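EreC (Klebsiella pneumoniae, PDB 6XCQ) probably inactivates macrolide antibiotics such as erythromycin by hydrolysing the ester of their lactone ring, giving resistance to the bacterium that carries it. Local coordinates at residues E253-I264 / D277-M285. The protein carries 1 engineered substitution. Numbering follows the deposited sequence.
Sequences ESIEYTLETLRI and DTSVRDSYM
Tyr257 and Tyr284 lean on each other in an oblique aromatic pair, ring centroids 5.3 Å apart. Their planes are inclined at 44°. CD1 of Tyr284 lies over one face of the Tyr257 ring, offset toward its rim, and CB of Tyr284 comes within 3.6 Å of Tyr257 CD2. With CG anti to the backbone N, the Tyr284 ring reaches across to the other helix, where its OH sits 3.4 Å from CB of Ser254; the hydroxyl of Ser254 itself is hydrogen-bonded to Asp166.

The rest of the apolar packing centres on Val280, a knob in the hole made by Tyr257, Glu260, Thr261 and Ile264. Its two methyls divide the work: CG1 meets the Tyr257 ring and CG of Glu260, while CG2 and CB face Ile264 CD1. That same CD1 also rests 3.5 Å from the backbone O of Asp277.

This is an antiparallel helix pair, the segments' axes crossing at -160° and approaching to 9.7 Å. It sets the long helix 244-267 against the start of helix 279-295, with Leu157 touching both Tyr257 and Thr261.

Polar links lie along one margin. Arg263 grips Glu260 side-on, NE to OE1 and NH2 to OE2, the latter at 2.6 Å; both bonds are nearly straight and lie in the guanidinium plane. The bend at chi3 folds the arginine back toward this carboxylate one turn earlier. NH2 also makes a long salt bridge of 3.6 Å to OD2 of Asp277, whose carboxylate plane stands 81° from the guanidinium. A water joins Tyr257 OH to Ser283 OG, donating to the serine oxygen, while that hydroxyl in turn donates a hydrogen bond to the backbone O of Val280.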
loop_
_atom_site.group_PDB
_atom_site.type_symbol
_atom_site.label_atom_id
_atom_site.label_comp_id
_atom_site.label_asym_id
_atom_site.label_seq_id
_atom_site.Cartn_x
_atom_site.Cartn_y
_atom_site.Cartn_z
ATOM N N GLU A 253 -17.484 3.476 -2.892
ATOM C CA GLU A 253 -16.310 3.492 -3.776
ATOM C C GLU A 253 -15.430 2.268 -3.534
ATOM O O GLU A 253 -14.979 1.611 -4.479
ATOM C CB GLU A 253 -15.486 4.763 -3.572
ATOM C CG GLU A 253 -16.090 6.041 -4.163
ATOM C CD GLU A 253 -16.302 5.962 -5.665
ATOM O OE1 GLU A 253 -17.465 6.101 -6.110
ATOM O OE2 GLU A 253 -15.316 5.748 -6.399
ATOM N N SER A 254 -15.160 1.968 -2.266
ATOM C CA SER A 254 -14.359 0.804 -1.920
ATOM C C SER A 254 -14.976 -0.477 -2.478
ATOM O O SER A 254 -14.273 -1.304 -3.068
ATOM C CB SER A 254 -14.203 0.714 -0.403
ATOM O OG SER A 254 -13.427 -0.435 -0.072
ATOM N N ILE A 255 -16.292 -0.658 -2.307
ATOM C CA ILE A 255 -16.947 -1.870 -2.813
ATOM C C ILE A 255 -16.891 -1.932 -4.334
ATOM O O ILE A 255 -16.603 -2.989 -4.919
ATOM C CB ILE A 255 -18.399 -1.955 -2.311
ATOM C CG1 ILE A 255 -18.438 -2.136 -0.795
ATOM C CG2 ILE A 255 -19.123 -3.091 -2.997
ATOM C CD1 ILE A 255 -19.738 -1.513 -0.118
ATOM N N GLU A 256 -17.166 -0.808 -5.004
ATOM C CA GLU A 256 -17.147 -0.789 -6.466
ATOM C C GLU A 256 -15.793 -1.241 -7.006
ATOM O O GLU A 256 -15.719 -2.059 -7.928
ATOM C CB GLU A 256 -17.475 0.607 -6.977
ATOM C CG GLU A 256 -17.374 0.779 -8.487
ATOM C CD GLU A 256 -17.379 2.258 -8.889
ATOM O OE1 GLU A 256 -18.069 2.635 -9.864
ATOM O OE2 GLU A 256 -16.679 3.053 -8.220
ATOM N N TYR A 257 -14.708 -0.704 -6.453
ATOM C CA TYR A 257 -13.386 -1.086 -6.942
ATOM C C TYR A 257 -12.997 -2.481 -6.472
ATOM O O TYR A 257 -12.184 -3.151 -7.128
ATOM C CB TYR A 257 -12.352 -0.046 -6.513
ATOM C CG TYR A 257 -12.267 1.156 -7.449
ATOM C CD1 TYR A 257 -13.219 2.178 -7.412
ATOM C CD2 TYR A 257 -11.235 1.258 -8.373
ATOM C CE1 TYR A 257 -13.136 3.283 -8.281
ATOM C CE2 TYR A 257 -11.136 2.339 -9.227
ATOM C CZ TYR A 257 -12.083 3.347 -9.186
ATOM O OH TYR A 257 -11.960 4.391 -10.059
ATOM N N THR A 258 -13.566 -2.949 -5.358
ATOM C CA THR A 258 -13.288 -4.324 -4.940
ATOM C C THR A 258 -13.855 -5.329 -5.936
ATOM O O THR A 258 -13.166 -6.270 -6.348
ATOM C CB THR A 258 -13.843 -4.581 -3.541
ATOM O OG1 THR A 258 -13.113 -3.788 -2.610
ATOM C CG2 THR A 258 -13.658 -6.032 -3.169
ATOM N N LEU A 259 -15.109 -5.136 -6.354
ATOM C CA LEU A 259 -15.711 -6.039 -7.333
ATOM C C LEU A 259 -14.959 -6.007 -8.667
ATOM O O LEU A 259 -14.727 -7.056 -9.287
ATOM C CB LEU A 259 -17.193 -5.683 -7.530
ATOM C CG LEU A 259 -18.114 -5.773 -6.299
ATOM C CD1 LEU A 259 -19.611 -5.760 -6.684
ATOM C CD2 LEU A 259 -17.789 -7.007 -5.442
ATOM N N GLU A 260 -14.574 -4.819 -9.136
ATOM C CA GLU A 260 -13.860 -4.756 -10.410
ATOM C C GLU A 260 -12.485 -5.413 -10.290
ATOM O O GLU A 260 -12.039 -6.115 -11.206
ATOM C CB GLU A 260 -13.748 -3.304 -10.876
ATOM C CG GLU A 260 -12.853 -3.086 -12.107
ATOM C CD GLU A 260 -13.325 -3.821 -13.360
ATOM O OE1 GLU A 260 -14.427 -4.416 -13.366
ATOM O OE2 GLU A 260 -12.573 -3.794 -14.359
ATOM N N THR A 261 -11.829 -5.247 -9.143
ATOM C CA THR A 261 -10.524 -5.873 -8.941
ATOM C C THR A 261 -10.653 -7.393 -8.840
ATOM O O THR A 261 -9.793 -8.124 -9.346
ATOM C CB THR A 261 -9.856 -5.270 -7.706
ATOM O OG1 THR A 261 -9.545 -3.908 -7.984
ATOM C CG2 THR A 261 -8.532 -6.002 -7.365
ATOM N N LEU A 262 -11.745 -7.888 -8.239
ATOM C CA LEU A 262 -12.011 -9.327 -8.236
ATOM C C LEU A 262 -12.189 -9.861 -9.655
ATOM O O LEU A 262 -11.629 -10.902 -10.018
ATOM C CB LEU A 262 -13.246 -9.626 -7.396
ATOM C CG LEU A 262 -13.089 -9.498 -5.887
ATOM C CD1 LEU A 262 -14.468 -9.476 -5.215
ATOM C CD2 LEU A 262 -12.220 -10.636 -5.343
ATOM N N ARG A 263 -12.973 -9.157 -10.472
ATOM C CA ARG A 263 -13.138 -9.538 -11.871
ATOM C C ARG A 263 -11.805 -9.547 -12.599
ATOM O O ARG A 263 -11.516 -10.473 -13.368
ATOM C CB ARG A 263 -14.113 -8.586 -12.565
ATOM C CG ARG A 263 -14.409 -8.939 -14.028
ATOM C CD ARG A 263 -15.007 -7.748 -14.806
ATOM N NE ARG A 263 -14.019 -6.684 -15.027
ATOM C CZ ARG A 263 -13.053 -6.740 -15.937
ATOM N NH1 ARG A 263 -12.947 -7.799 -16.732
ATOM N NH2 ARG A 263 -12.203 -5.737 -16.067
ATOM N N ILE A 264 -10.978 -8.527 -12.373
ATOM C CA ILE A 264 -9.682 -8.469 -13.043
ATOM C C ILE A 264 -8.769 -9.587 -12.543
ATOM O O ILE A 264 -8.139 -10.287 -13.339
ATOM C CB ILE A 264 -9.042 -7.085 -12.847
ATOM C CG1 ILE A 264 -9.847 -6.018 -13.596
ATOM C CG2 ILE A 264 -7.600 -7.093 -13.350
ATOM C CD1 ILE A 264 -9.545 -4.611 -13.102
ATOM N N ASP A 277 -5.091 -3.535 -17.306
ATOM C CA ASP A 277 -6.203 -3.664 -16.363
ATOM C C ASP A 277 -5.735 -3.601 -14.913
ATOM O O ASP A 277 -6.476 -3.115 -14.048
ATOM C CB ASP A 277 -6.983 -4.956 -16.616
ATOM C CG ASP A 277 -8.240 -4.732 -17.466
ATOM O OD1 ASP A 277 -8.501 -3.578 -17.899
ATOM O OD2 ASP A 277 -8.979 -5.718 -17.693
ATOM N N THR A 278 -4.503 -4.036 -14.623
ATOM C CA THR A 278 -4.041 -3.992 -13.236
ATOM C C THR A 278 -3.753 -2.573 -12.736
ATOM O O THR A 278 -3.317 -2.422 -11.590
ATOM C CB THR A 278 -2.805 -4.877 -13.047
ATOM O OG1 THR A 278 -1.732 -4.383 -13.856
ATOM C CG2 THR A 278 -3.112 -6.322 -13.448
ATOM N N SER A 279 -4.003 -1.531 -13.530
ATOM C CA SER A 279 -3.929 -0.164 -13.025
ATOM C C SER A 279 -5.122 0.217 -12.149
ATOM O O SER A 279 -5.079 1.258 -11.485
ATOM C CB SER A 279 -3.857 0.837 -14.185
ATOM O OG SER A 279 -3.000 0.384 -15.215
ATOM N N VAL A 280 -6.181 -0.593 -12.124
ATOM C CA VAL A 280 -7.436 -0.125 -11.536
ATOM C C VAL A 280 -7.311 -0.002 -10.022
ATOM O O VAL A 280 -7.696 1.013 -9.433
ATOM C CB VAL A 280 -8.595 -1.049 -11.947
ATOM C CG1 VAL A 280 -9.775 -0.856 -11.022
ATOM C CG2 VAL A 280 -9.006 -0.762 -13.389
ATOM N N ARG A 281 -6.774 -1.030 -9.362
ATOM C CA ARG A 281 -6.562 -0.920 -7.919
ATOM C C ARG A 281 -5.622 0.233 -7.570
ATOM O O ARG A 281 -5.882 0.982 -6.620
ATOM C CB ARG A 281 -6.017 -2.230 -7.353
ATOM C CG ARG A 281 -5.693 -2.127 -5.872
ATOM C CD ARG A 281 -5.025 -3.359 -5.316
ATOM N NE ARG A 281 -4.142 -3.005 -4.204
ATOM C CZ ARG A 281 -2.814 -2.936 -4.279
ATOM N NH1 ARG A 281 -2.182 -3.223 -5.417
ATOM N NH2 ARG A 281 -2.116 -2.599 -3.199
ATOM N N ASP A 282 -4.518 0.397 -8.311
ATOM C CA ASP A 282 -3.603 1.493 -7.972
ATOM C C ASP A 282 -4.237 2.860 -8.186
ATOM O O ASP A 282 -3.852 3.830 -7.521
ATOM C CB ASP A 282 -2.307 1.451 -8.776
ATOM C CG ASP A 282 -1.247 0.550 -8.146
ATOM O OD1 ASP A 282 -1.567 -0.605 -7.803
ATOM O OD2 ASP A 282 -0.121 1.043 -7.924
ATOM N N SER A 283 -5.172 2.985 -9.123
ATOM C CA SER A 283 -5.793 4.297 -9.276
ATOM C C SER A 283 -6.778 4.571 -8.144
ATOM O O SER A 283 -6.948 5.722 -7.746
ATOM C CB SER A 283 -6.484 4.426 -10.640
ATOM O OG SER A 283 -7.664 3.646 -10.725
ATOM N N TYR A 284 -7.416 3.527 -7.608
ATOM C CA TYR A 284 -8.183 3.684 -6.378
ATOM C C TYR A 284 -7.321 4.248 -5.257
ATOM O O TYR A 284 -7.671 5.261 -4.642
ATOM C CB TYR A 284 -8.790 2.345 -5.956
ATOM C CG TYR A 284 -9.520 2.454 -4.648
ATOM C CD1 TYR A 284 -10.823 2.936 -4.607
ATOM C CD2 TYR A 284 -8.903 2.108 -3.447
ATOM C CE1 TYR A 284 -11.506 3.056 -3.416
ATOM C CE2 TYR A 284 -9.578 2.218 -2.248
ATOM C CZ TYR A 284 -10.883 2.695 -2.241
ATOM O OH TYR A 284 -11.575 2.819 -1.061
ATOM N N MET A 285 -6.189 3.588 -4.964
ATOM C CA MET A 285 -5.279 4.075 -3.928
ATOM C C MET A 285 -4.879 5.535 -4.145
ATOM O O MET A 285 -4.877 6.331 -3.199
ATOM C CB MET A 285 -4.029 3.187 -3.872
ATOM C CG MET A 285 -4.335 1.822 -3.279
ATOM S SD MET A 285 -2.846 0.922 -2.857
ATOM C CE MET A 285 -2.336 0.556 -4.502
HETATM O O HOH W 1 -10.231 3.985 -12.044
#